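Local structure of Lmo1340 protein (4NLM) at residues A[146-151]-A[182-187]; A[188-193]-A[206-211]; A[285-290]-A[319-324]. The protein is of unknown function but is a surface protein, probably a lipoprotein, whose chain folds into a YqgU-like six-bladed beta propeller. All blocks are in the same frame, centred on the assembly; numbering follows the deposited sequence.

Following the chain from the N terminus, contact 1 comes first: 182-187 returns to 146-151 after 30 intervening residues, joining the first strand of one propeller blade to the second strand of the blade before it. Contact 2 opens directly afterwards and closes a shorter loop, the hairpin of strands 189-194 and 203-209. These two touch, since strands 182-184 and 189-194 are sheet neighbours and Ser183 O lies 2.9 Å from Ile191 N, a probable hydrogen bond. Contact 3, its centre about 30 Å from that of contact 1, brings 319-324, at the end of strand 313-321, back to strand 284-289, the two outer strands of one sheet. The three run in series; none nests or crosses.

Contact 1 (A[146-151]-A[182-187]); sequences PEKIMF and ISWYGD
Met150, a selenomethionine, lies across the indole of Trp184 where two blades of the beta propeller meet: strand 148-151 belongs to one sheet and strand 182-184 is the outermost strand of the next. The two run antiparallel but too far apart for backbone pairing, so side chains fill the interface. Going out along Met150, CB sits 3.6 Å from Trp184 CZ2, while CG comes 4.0 Å from Ile182 CD1. SE then passes over the indole, 4.4 Å from the centroid of the Trp184 six-membered ring, in a Met-aromatic contact. The chain is extended until its last torsion (chi3 71°), which folds CE back over the Trp184 five-membered ring, 3.8 Å from its centroid and only 3° off the ring normal, as a CH-pi contact. That methyl also meets Ile182 CD1 at 3.6 Å, the two side chains reaching toward each other tip to tip. The indole is oriented further by NE1, which donates to Tyr140 O in the strand before 148-155. The Lys148 side chain crosses that of Trp184 at about a right angle and runs extended past it to Asp187, whose OD1 also bonds Ser145 OG. There Lys148 NZ is gripped twice: it makes a salt bridge of 2.9 Å to Asp187 OD1, reached from above the carboxylate plane, and a hydrogen bond, also 2.9 Å, to Asp187 O.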
loop_
_atom_site.group_PDB
_atom_site.type_symbol
_atom_site.label_atom_id
_atom_site.label_comp_id
_atom_site.label_asym_id
_atom_site.label_seq_id
_atom_site.Cartn_x
_atom_site.Cartn_y
_atom_site.Cartn_z
ATOM N N PRO A 146 10.604 -0.495 -12.580
ATOM C CA PRO A 146 10.032 0.696 -11.961
ATOM C C PRO A 146 9.970 1.973 -12.820
ATOM O O PRO A 146 9.561 3.037 -12.318
ATOM C CB PRO A 146 10.846 0.847 -10.674
ATOM C CG PRO A 146 12.160 0.244 -11.032
ATOM C CD PRO A 146 11.830 -0.930 -11.907
ATOM N N GLU A 147 10.271 1.833 -14.096
ATOM C CA GLU A 147 10.026 2.887 -15.039
ATOM C C GLU A 147 8.514 2.952 -15.383
ATOM O O GLU A 147 8.038 3.897 -16.032
ATOM C CB GLU A 147 10.836 2.633 -16.302
ATOM C CG GLU A 147 12.358 2.808 -16.129
ATOM C CD GLU A 147 13.126 1.660 -15.458
ATOM O OE1 GLU A 147 12.631 0.513 -15.384
ATOM O OE2 GLU A 147 14.287 1.882 -15.029
ATOM N N LYS A 148 7.772 1.910 -15.014
ATOM C CA LYS A 148 6.367 1.797 -15.384
ATOM C C LYS A 148 5.419 1.975 -14.198
ATOM O O LYS A 148 5.573 1.299 -13.166
ATOM C CB LYS A 148 6.070 0.413 -15.931
ATOM C CG LYS A 148 6.883 0.046 -17.140
ATOM C CD LYS A 148 6.468 -1.310 -17.664
ATOM C CE LYS A 148 7.509 -1.779 -18.674
ATOM N NZ LYS A 148 7.061 -3.026 -19.337
ATOM N N ILE A 149 4.435 2.862 -14.365
ATOM C CA ILE A 149 3.394 3.075 -13.382
ATOM C C ILE A 149 2.074 2.913 -14.096
ATOM O O ILE A 149 1.751 3.645 -15.058
ATOM C CB ILE A 149 3.497 4.446 -12.708
ATOM C CG1 ILE A 149 4.851 4.609 -12.016
ATOM C CG2 ILE A 149 2.398 4.623 -11.661
ATOM C CD1 ILE A 149 5.064 5.988 -11.429
HETATM N N MSE A 150 1.284 1.961 -13.633
HETATM C CA MSE A 150 -0.038 1.749 -14.174
HETATM C C MSE A 150 -1.024 2.477 -13.273
HETATM O O MSE A 150 -0.826 2.573 -12.062
HETATM C CB MSE A 150 -0.294 0.240 -14.185
HETATM C CG MSE A 150 -1.710 -0.233 -14.462
HETATM SE SE MSE A 150 -1.624 -2.177 -14.744
HETATM C CE MSE A 150 -1.237 -2.835 -12.920
ATOM N N PHE A 151 -2.111 2.990 -13.822
ATOM C CA PHE A 151 -3.097 3.674 -13.028
ATOM C C PHE A 151 -4.481 3.537 -13.588
ATOM O O PHE A 151 -4.701 3.450 -14.811
ATOM C CB PHE A 151 -2.701 5.133 -12.787
ATOM C CG PHE A 151 -2.412 5.910 -14.016
ATOM C CD1 PHE A 151 -3.426 6.619 -14.617
ATOM C CD2 PHE A 151 -1.138 6.003 -14.525
ATOM C CE1 PHE A 151 -3.217 7.354 -15.762
ATOM C CE2 PHE A 151 -0.908 6.753 -15.671
ATOM C CZ PHE A 151 -1.946 7.421 -16.284
ATOM N N ILE A 182 -6.557 -4.739 -9.698
ATOM C CA ILE A 182 -5.379 -5.181 -10.428
ATOM C C ILE A 182 -4.074 -5.096 -9.655
ATOM O O ILE A 182 -4.008 -4.503 -8.575
ATOM C CB ILE A 182 -5.176 -4.305 -11.709
ATOM C CG1 ILE A 182 -4.949 -2.853 -11.299
ATOM C CG2 ILE A 182 -6.358 -4.444 -12.640
ATOM C CD1 ILE A 182 -4.735 -1.920 -12.456
ATOM N N SER A 183 -3.067 -5.784 -10.184
ATOM C CA SER A 183 -1.718 -5.708 -9.667
ATOM C C SER A 183 -0.743 -6.125 -10.754
ATOM O O SER A 183 -1.051 -6.985 -11.568
ATOM C CB SER A 183 -1.520 -6.658 -8.498
ATOM O OG SER A 183 -0.180 -6.604 -8.040
ATOM N N TRP A 184 0.439 -5.538 -10.765
ATOM C CA TRP A 184 1.472 -6.025 -11.652
ATOM C C TRP A 184 1.888 -7.423 -11.184
ATOM O O TRP A 184 1.829 -7.765 -9.987
ATOM C CB TRP A 184 2.696 -5.151 -11.584
ATOM C CG TRP A 184 2.590 -3.843 -12.214
ATOM C CD1 TRP A 184 2.495 -2.652 -11.606
ATOM C CD2 TRP A 184 2.665 -3.579 -13.612
ATOM N NE1 TRP A 184 2.478 -1.633 -12.533
ATOM C CE2 TRP A 184 2.567 -2.188 -13.780
ATOM C CE3 TRP A 184 2.795 -4.391 -14.745
ATOM C CZ2 TRP A 184 2.651 -1.584 -15.023
ATOM C CZ3 TRP A 184 2.825 -3.794 -15.982
ATOM C CH2 TRP A 184 2.752 -2.393 -16.118
ATOM N N TYR A 185 2.362 -8.213 -12.123
ATOM C CA TYR A 185 2.915 -9.519 -11.797
ATOM C C TYR A 185 4.309 -9.710 -12.402
ATOM O O TYR A 185 5.006 -10.633 -12.043
ATOM C CB TYR A 185 1.945 -10.647 -12.144
ATOM C CG TYR A 185 2.378 -11.989 -11.580
ATOM C CD1 TYR A 185 2.426 -12.208 -10.194
ATOM C CD2 TYR A 185 2.726 -13.024 -12.413
ATOM C CE1 TYR A 185 2.821 -13.436 -9.674
ATOM C CE2 TYR A 185 3.128 -14.245 -11.909
ATOM C CZ TYR A 185 3.178 -14.443 -10.548
ATOM O OH TYR A 185 3.585 -15.671 -10.077
ATOM N N GLY A 186 4.737 -8.788 -13.250
ATOM C CA GLY A 186 6.044 -8.829 -13.892
ATOM C C GLY A 186 6.207 -7.598 -14.786
ATOM O O GLY A 186 5.378 -6.680 -14.770
ATOM N N ASP A 187 7.254 -7.624 -15.606
ATOM C CA ASP A 187 7.566 -6.527 -16.508
ATOM C C ASP A 187 6.341 -6.132 -17.347
ATOM O O ASP A 187 6.006 -4.947 -17.429
ATOM C CB ASP A 187 8.736 -6.949 -17.405
ATOM C CG ASP A 187 9.241 -5.842 -18.333
ATOM O OD1 ASP A 187 9.078 -4.640 -18.035
ATOM O OD2 ASP A 187 9.855 -6.194 -19.367
#

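Contact 2 (A[188-193]-A[206-211]); sequences NLVISN and YLQDIR
The amide of Asn188 stacks on the guanidinium of Arg211, their planes 20° apart, with Asn188 ND2 centred over one face, 3.7 Å above the guanidinium plane. At the edge of that same group sits the Asp209 carboxylate, held side-on: Arg211 NE reaches Asp209 OD1 at 3.0 Å and Arg211 NH1 reaches Asp209 OD2 at 2.8 Å. Asp209 OD1 spends its anti lone pair on Arg211 N, an Asx turn that ties the carboxylate to the backbone, while the two side-on bonds set the guanidinium's orientation under the Asn188 amide. The second flat group, the Gln208 amide, is carried across toward the partner strand by CG lying between backbone N and carbonyl carbon (chi1 48°) and a bend at chi2. Gln208 NE2 donates to Ser192 OG (3.0 Å), which is also bonded to Asn194, and to Val190 O (3.3 Å) from well above the carbonyl plane. Val190 O also accepts from Gln208 N. The Tyr206 ring has a cation-pi contact with Lys216. The backbones pair as an antiparallel hairpin, continued past the strand end by Ile210 N to Asn188 O at 2.9 Å. Ile191 CG1 meets Leu207 CD1 at 3.7 Å on one face of the sheet; Val190 and Gln208 lie on the other. These are the middle strands of a four-stranded blade, flanked by strand 182-184 beside 189-194 and by strand 212-223 beside 203-209.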
loop_
_atom_site.group_PDB
_atom_site.type_symbol
_atom_site.label_atom_id
_atom_site.label_comp_id
_atom_site.label_asym_id
_atom_site.label_seq_id
_atom_site.Cartn_x
_atom_site.Cartn_y
_atom_site.Cartn_z
ATOM N N ASN A 188 5.663 -7.128 -17.920
ATOM C CA ASN A 188 4.512 -6.883 -18.813
ATOM C C ASN A 188 3.253 -7.664 -18.474
ATOM O O ASN A 188 2.375 -7.807 -19.306
ATOM C CB ASN A 188 4.886 -7.227 -20.266
ATOM C CG ASN A 188 5.883 -6.254 -20.882
ATOM O OD1 ASN A 188 5.647 -5.044 -20.917
ATOM N ND2 ASN A 188 7.003 -6.773 -21.354
ATOM N N LEU A 189 3.163 -8.170 -17.260
ATOM C CA LEU A 189 2.047 -9.000 -16.845
ATOM C C LEU A 189 1.242 -8.346 -15.739
ATOM O O LEU A 189 1.807 -7.718 -14.833
ATOM C CB LEU A 189 2.524 -10.348 -16.308
ATOM C CG LEU A 189 3.208 -11.272 -17.299
ATOM C CD1 LEU A 189 3.788 -12.499 -16.614
ATOM C CD2 LEU A 189 2.279 -11.694 -18.430
ATOM N N VAL A 190 -0.077 -8.490 -15.807
ATOM C CA VAL A 190 -0.962 -7.957 -14.770
ATOM C C VAL A 190 -1.950 -9.041 -14.396
ATOM O O VAL A 190 -2.314 -9.878 -15.218
ATOM C CB VAL A 190 -1.725 -6.692 -15.239
ATOM C CG1 VAL A 190 -2.655 -7.000 -16.403
ATOM C CG2 VAL A 190 -2.538 -6.098 -14.105
ATOM N N ILE A 191 -2.292 -9.080 -13.118
ATOM C CA ILE A 191 -3.324 -9.952 -12.612
ATOM C C ILE A 191 -4.510 -9.041 -12.248
ATOM O O ILE A 191 -4.327 -7.930 -11.733
ATOM C CB ILE A 191 -2.866 -10.726 -11.352
ATOM C CG1 ILE A 191 -1.777 -11.748 -11.666
ATOM C CG2 ILE A 191 -4.026 -11.466 -10.694
ATOM C CD1 ILE A 191 -1.133 -12.371 -10.445
ATOM N N SER A 192 -5.692 -9.527 -12.565
ATOM C CA SER A 192 -6.907 -8.799 -12.218
ATOM C C SER A 192 -7.919 -9.733 -11.582
ATOM O O SER A 192 -7.935 -10.932 -11.891
ATOM C CB SER A 192 -7.514 -8.127 -13.461
ATOM O OG SER A 192 -7.875 -9.068 -14.461
ATOM N N ASN A 193 -8.746 -9.181 -10.696
ATOM C CA ASN A 193 -9.815 -9.942 -10.086
ATOM C C ASN A 193 -11.078 -9.479 -10.769
ATOM O O ASN A 193 -11.539 -8.373 -10.538
ATOM C CB ASN A 193 -9.902 -9.691 -8.580
ATOM C CG ASN A 193 -10.871 -10.634 -7.881
ATOM O OD1 ASN A 193 -11.474 -11.490 -8.500
ATOM N ND2 ASN A 193 -10.989 -10.495 -6.573
ATOM N N TYR A 206 -7.388 -13.441 -13.128
ATOM C CA TYR A 206 -6.866 -13.656 -14.459
ATOM C C TYR A 206 -5.491 -13.032 -14.598
ATOM O O TYR A 206 -5.206 -11.986 -14.035
ATOM C CB TYR A 206 -7.795 -13.017 -15.498
ATOM C CG TYR A 206 -9.054 -13.795 -15.713
ATOM C CD1 TYR A 206 -10.149 -13.596 -14.908
ATOM C CD2 TYR A 206 -9.154 -14.722 -16.738
ATOM C CE1 TYR A 206 -11.317 -14.304 -15.093
ATOM C CE2 TYR A 206 -10.322 -15.440 -16.934
ATOM C CZ TYR A 206 -11.396 -15.231 -16.097
ATOM O OH TYR A 206 -12.569 -15.927 -16.276
ATOM N N LEU A 207 -4.643 -13.695 -15.383
ATOM C CA LEU A 207 -3.310 -13.212 -15.732
ATOM C C LEU A 207 -3.337 -12.820 -17.212
ATOM O O LEU A 207 -3.923 -13.527 -18.036
ATOM C CB LEU A 207 -2.264 -14.310 -15.578
ATOM C CG LEU A 207 -0.804 -13.935 -15.844
ATOM C CD1 LEU A 207 -0.312 -12.886 -14.855
ATOM C CD2 LEU A 207 0.091 -15.169 -15.764
ATOM N N GLN A 208 -2.718 -11.702 -17.548
ATOM C CA GLN A 208 -2.641 -11.272 -18.946
ATOM C C GLN A 208 -1.426 -10.421 -19.172
ATOM O O GLN A 208 -0.902 -9.778 -18.276
ATOM C CB GLN A 208 -3.867 -10.442 -19.317
ATOM C CG GLN A 208 -4.191 -9.352 -18.303
ATOM C CD GLN A 208 -5.503 -9.583 -17.548
ATOM O OE1 GLN A 208 -6.566 -9.644 -18.195
ATOM N NE2 GLN A 208 -5.460 -9.665 -16.188
ATOM N N ASP A 209 -0.953 -10.445 -20.408
ATOM C CA ASP A 209 0.112 -9.565 -20.837
ATOM C C ASP A 209 -0.545 -8.240 -21.224
ATOM O O ASP A 209 -1.513 -8.222 -21.971
ATOM C CB ASP A 209 0.854 -10.191 -22.013
ATOM C CG ASP A 209 2.121 -9.441 -22.381
ATOM O OD1 ASP A 209 2.045 -8.229 -22.659
ATOM O OD2 ASP A 209 3.198 -10.072 -22.367
ATOM N N ILE A 210 -0.007 -7.137 -20.735
ATOM C CA ILE A 210 -0.618 -5.800 -20.943
ATOM C C ILE A 210 -0.637 -5.306 -22.373
ATOM O O ILE A 210 -1.307 -4.321 -22.719
ATOM C CB ILE A 210 0.070 -4.707 -20.105
ATOM C CG1 ILE A 210 1.531 -4.516 -20.512
ATOM C CG2 ILE A 210 -0.062 -5.009 -18.629
ATOM C CD1 ILE A 210 2.210 -3.347 -19.832
ATOM N N ARG A 211 0.113 -5.984 -23.214
ATOM C CA ARG A 211 0.207 -5.619 -24.606
ATOM C C ARG A 211 -0.874 -6.282 -25.450
ATOM O O ARG A 211 -1.196 -5.791 -26.541
ATOM C CB ARG A 211 1.583 -6.042 -25.097
ATOM C CG ARG A 211 2.709 -5.232 -24.469
ATOM C CD ARG A 211 4.063 -5.800 -24.839
ATOM N NE ARG A 211 4.268 -7.118 -24.254
ATOM C CZ ARG A 211 5.320 -7.909 -24.458
ATOM N NH1 ARG A 211 5.367 -9.082 -23.835
ATOM N NH2 ARG A 211 6.316 -7.552 -25.268
#

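Contact 3 (A[285-290]-A[319-324]); sequences LTFVPY and ELMDNQ
Phe287 within strand 284-289 and Tyr290 just past its end carry this contact, the tyrosine by hydrogen bonds and the phenylalanine by its ring. Among the polar interactions, Tyr290 OH works in both directions: it donates to Glu319 OE1 at a short 2.6 Å and accepts from Leu320 N at 2.8 Å. Glu319 OE1 accepts this bond on its anti lone pair, and the bend of Glu319 at chi2 swings the carboxylate to the edge of the tyrosine ring, the two planes only 19° apart. This fixes the hydroxyl end at the corner where Leu320, with positive phi, and Met321 both face Tyr302 as a G1 beta bulge. The aromatic contacts belong to Phe287. Asn323 CA sits over the centre of one face, 4.1 Å from the Phe287 centroid and 12° off the normal, a CH-pi contact. Asp322 O lies over the same face, 3.6 Å from Phe287 CE1, and is itself bonded by Tyr337 OH. The selenium of Met321, modelled in two conformers, comes to the ring edge in one, a doubtful Met-aromatic contact. Asn323 OD1 comes 3.5 Å from Phe287 CD2 while accepting from Tyr274 N. Apolar touches are few: Phe287 CE1 meets Met321 CB at 3.9 Å, and Tyr290 CE2 meets Leu320 CD2 at 3.9 Å. Strands 284-289 and 313-321 are the outer strands of one sheet of the propeller, with 302-308 between them; from here the chain runs on to strand 326-328 of another sheet, whose strand 334-337 touches Phe287 through Tyr337.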
loop_
_atom_site.group_PDB
_atom_site.type_symbol
_atom_site.label_atom_id
_atom_site.label_comp_id
_atom_site.label_asym_id
_atom_site.label_seq_id
_atom_site.Cartn_x
_atom_site.Cartn_y
_atom_site.Cartn_z
ATOM N N LEU A 285 2.708 -9.945 7.783
ATOM C CA LEU A 285 2.134 -9.350 9.018
ATOM C C LEU A 285 0.705 -8.960 8.797
ATOM O O LEU A 285 0.384 -8.288 7.822
ATOM C CB LEU A 285 2.895 -8.081 9.360
ATOM C CG LEU A 285 4.375 -8.218 9.665
ATOM C CD1 LEU A 285 5.084 -6.874 9.674
ATOM C CD2 LEU A 285 4.551 -8.905 10.985
ATOM N N THR A 286 -0.171 -9.388 9.706
ATOM C CA THR A 286 -1.585 -9.036 9.597
ATOM C C THR A 286 -2.219 -8.951 10.966
ATOM O O THR A 286 -1.818 -9.651 11.902
ATOM C CB THR A 286 -2.367 -10.078 8.763
ATOM O OG1 THR A 286 -3.717 -9.669 8.565
ATOM C CG2 THR A 286 -2.274 -11.475 9.333
ATOM N N PHE A 287 -3.244 -8.119 11.064
ATOM C CA PHE A 287 -4.143 -8.182 12.204
ATOM C C PHE A 287 -5.094 -9.352 12.005
ATOM O O PHE A 287 -5.465 -9.726 10.872
ATOM C CB PHE A 287 -4.891 -6.841 12.417
ATOM C CG PHE A 287 -3.969 -5.797 12.875
ATOM C CD1 PHE A 287 -3.613 -5.741 14.222
ATOM C CD2 PHE A 287 -3.426 -4.871 12.010
ATOM C CE1 PHE A 287 -2.701 -4.823 14.654
ATOM C CE2 PHE A 287 -2.526 -3.959 12.446
ATOM C CZ PHE A 287 -2.175 -3.913 13.786
ATOM N N VAL A 288 -5.498 -9.938 13.131
ATOM C CA VAL A 288 -6.378 -11.086 13.166
ATOM C C VAL A 288 -7.384 -10.867 14.308
ATOM O O VAL A 288 -6.973 -10.553 15.398
ATOM C CB VAL A 288 -5.573 -12.383 13.426
ATOM C CG1 VAL A 288 -6.448 -13.588 13.528
ATOM C CG2 VAL A 288 -4.579 -12.630 12.319
ATOM N N PRO A 289 -8.670 -11.120 14.056
ATOM C CA PRO A 289 -9.650 -10.986 15.121
ATOM C C PRO A 289 -9.594 -12.171 16.064
ATOM O O PRO A 289 -9.187 -13.242 15.677
ATOM C CB PRO A 289 -11.001 -10.998 14.373
ATOM C CG PRO A 289 -10.659 -10.922 12.928
ATOM C CD PRO A 289 -9.299 -11.467 12.772
ATOM N N TYR A 290 -10.085 -11.974 17.278
ATOM C CA TYR A 290 -10.161 -13.045 18.248
ATOM C C TYR A 290 -11.328 -13.997 18.032
ATOM O O TYR A 290 -11.295 -15.135 18.489
ATOM C CB TYR A 290 -10.218 -12.493 19.663
ATOM C CG TYR A 290 -8.923 -11.885 20.082
ATOM C CD1 TYR A 290 -7.820 -12.688 20.317
ATOM C CD2 TYR A 290 -8.787 -10.531 20.244
ATOM C CE1 TYR A 290 -6.628 -12.145 20.691
ATOM C CE2 TYR A 290 -7.577 -9.969 20.601
ATOM C CZ TYR A 290 -6.480 -10.810 20.824
ATOM O OH TYR A 290 -5.293 -10.270 21.237
ATOM N N GLU A 319 -0.838 -8.616 21.511
ATOM C CA GLU A 319 -2.253 -8.880 21.718
ATOM C C GLU A 319 -3.029 -7.584 21.999
ATOM O O GLU A 319 -2.421 -6.576 22.319
ATOM C CB GLU A 319 -2.430 -9.780 22.948
ATOM C CG GLU A 319 -1.693 -11.110 22.882
ATOM C CD GLU A 319 -2.356 -12.235 22.117
ATOM O OE1 GLU A 319 -3.428 -12.094 21.524
ATOM O OE2 GLU A 319 -1.751 -13.335 22.094
ATOM N N LEU A 320 -4.342 -7.670 21.827
ATOM C CA LEU A 320 -5.284 -6.648 22.278
ATOM C C LEU A 320 -4.981 -5.295 21.717
ATOM O O LEU A 320 -4.793 -4.314 22.454
ATOM C CB LEU A 320 -5.337 -6.608 23.819
ATOM C CG LEU A 320 -5.703 -7.940 24.494
ATOM C CD1 LEU A 320 -5.636 -7.802 26.012
ATOM C CD2 LEU A 320 -7.077 -8.483 24.120
HETATM N N MSE A 321 -4.932 -5.254 20.378
HETATM C CA MSE A 321 -4.571 -4.082 19.565
HETATM C C MSE A 321 -5.691 -3.629 18.695
HETATM O O MSE A 321 -6.609 -4.397 18.428
HETATM C CB MSE A 321 -3.625 -4.501 18.421
HETATM C CG MSE A 321 -2.417 -5.172 18.967
HETATM SE SE MSE A 321 -0.981 -4.195 18.139
HETATM C CE MSE A 321 -0.372 -3.388 19.829
ATOM N N ASP A 322 -5.580 -2.404 18.196
ATOM C CA ASP A 322 -6.492 -1.921 17.176
ATOM C C ASP A 322 -5.939 -2.114 15.768
ATOM O O ASP A 322 -4.719 -2.010 15.500
ATOM C CB ASP A 322 -6.879 -0.484 17.353
ATOM C CG ASP A 322 -8.102 -0.118 16.493
ATOM O OD1 ASP A 322 -8.950 -1.041 16.167
ATOM O OD2 ASP A 322 -8.239 1.080 16.163
ATOM N N ASN A 323 -6.838 -2.509 14.893
ATOM C CA ASN A 323 -6.542 -2.741 13.491
ATOM C C ASN A 323 -6.343 -1.404 12.785
ATOM O O ASN A 323 -7.300 -0.664 12.642
ATOM C CB ASN A 323 -7.727 -3.492 12.894
ATOM C CG ASN A 323 -7.648 -3.649 11.399
ATOM O OD1 ASN A 323 -6.678 -4.203 10.875
ATOM N ND2 ASN A 323 -8.679 -3.196 10.698
ATOM N N GLN A 324 -5.119 -1.091 12.368
ATOM C CA GLN A 324 -4.835 0.136 11.633
ATOM C C GLN A 324 -3.746 -0.217 10.622
ATOM O O GLN A 324 -3.121 -1.269 10.738
ATOM C CB GLN A 324 -4.376 1.259 12.559
ATOM C CG GLN A 324 -5.382 1.549 13.672
ATOM C CD GLN A 324 -5.003 2.712 14.545
ATOM O OE1 GLN A 324 -3.988 3.353 14.341
ATOM N NE2 GLN A 324 -5.854 3.010 15.509
#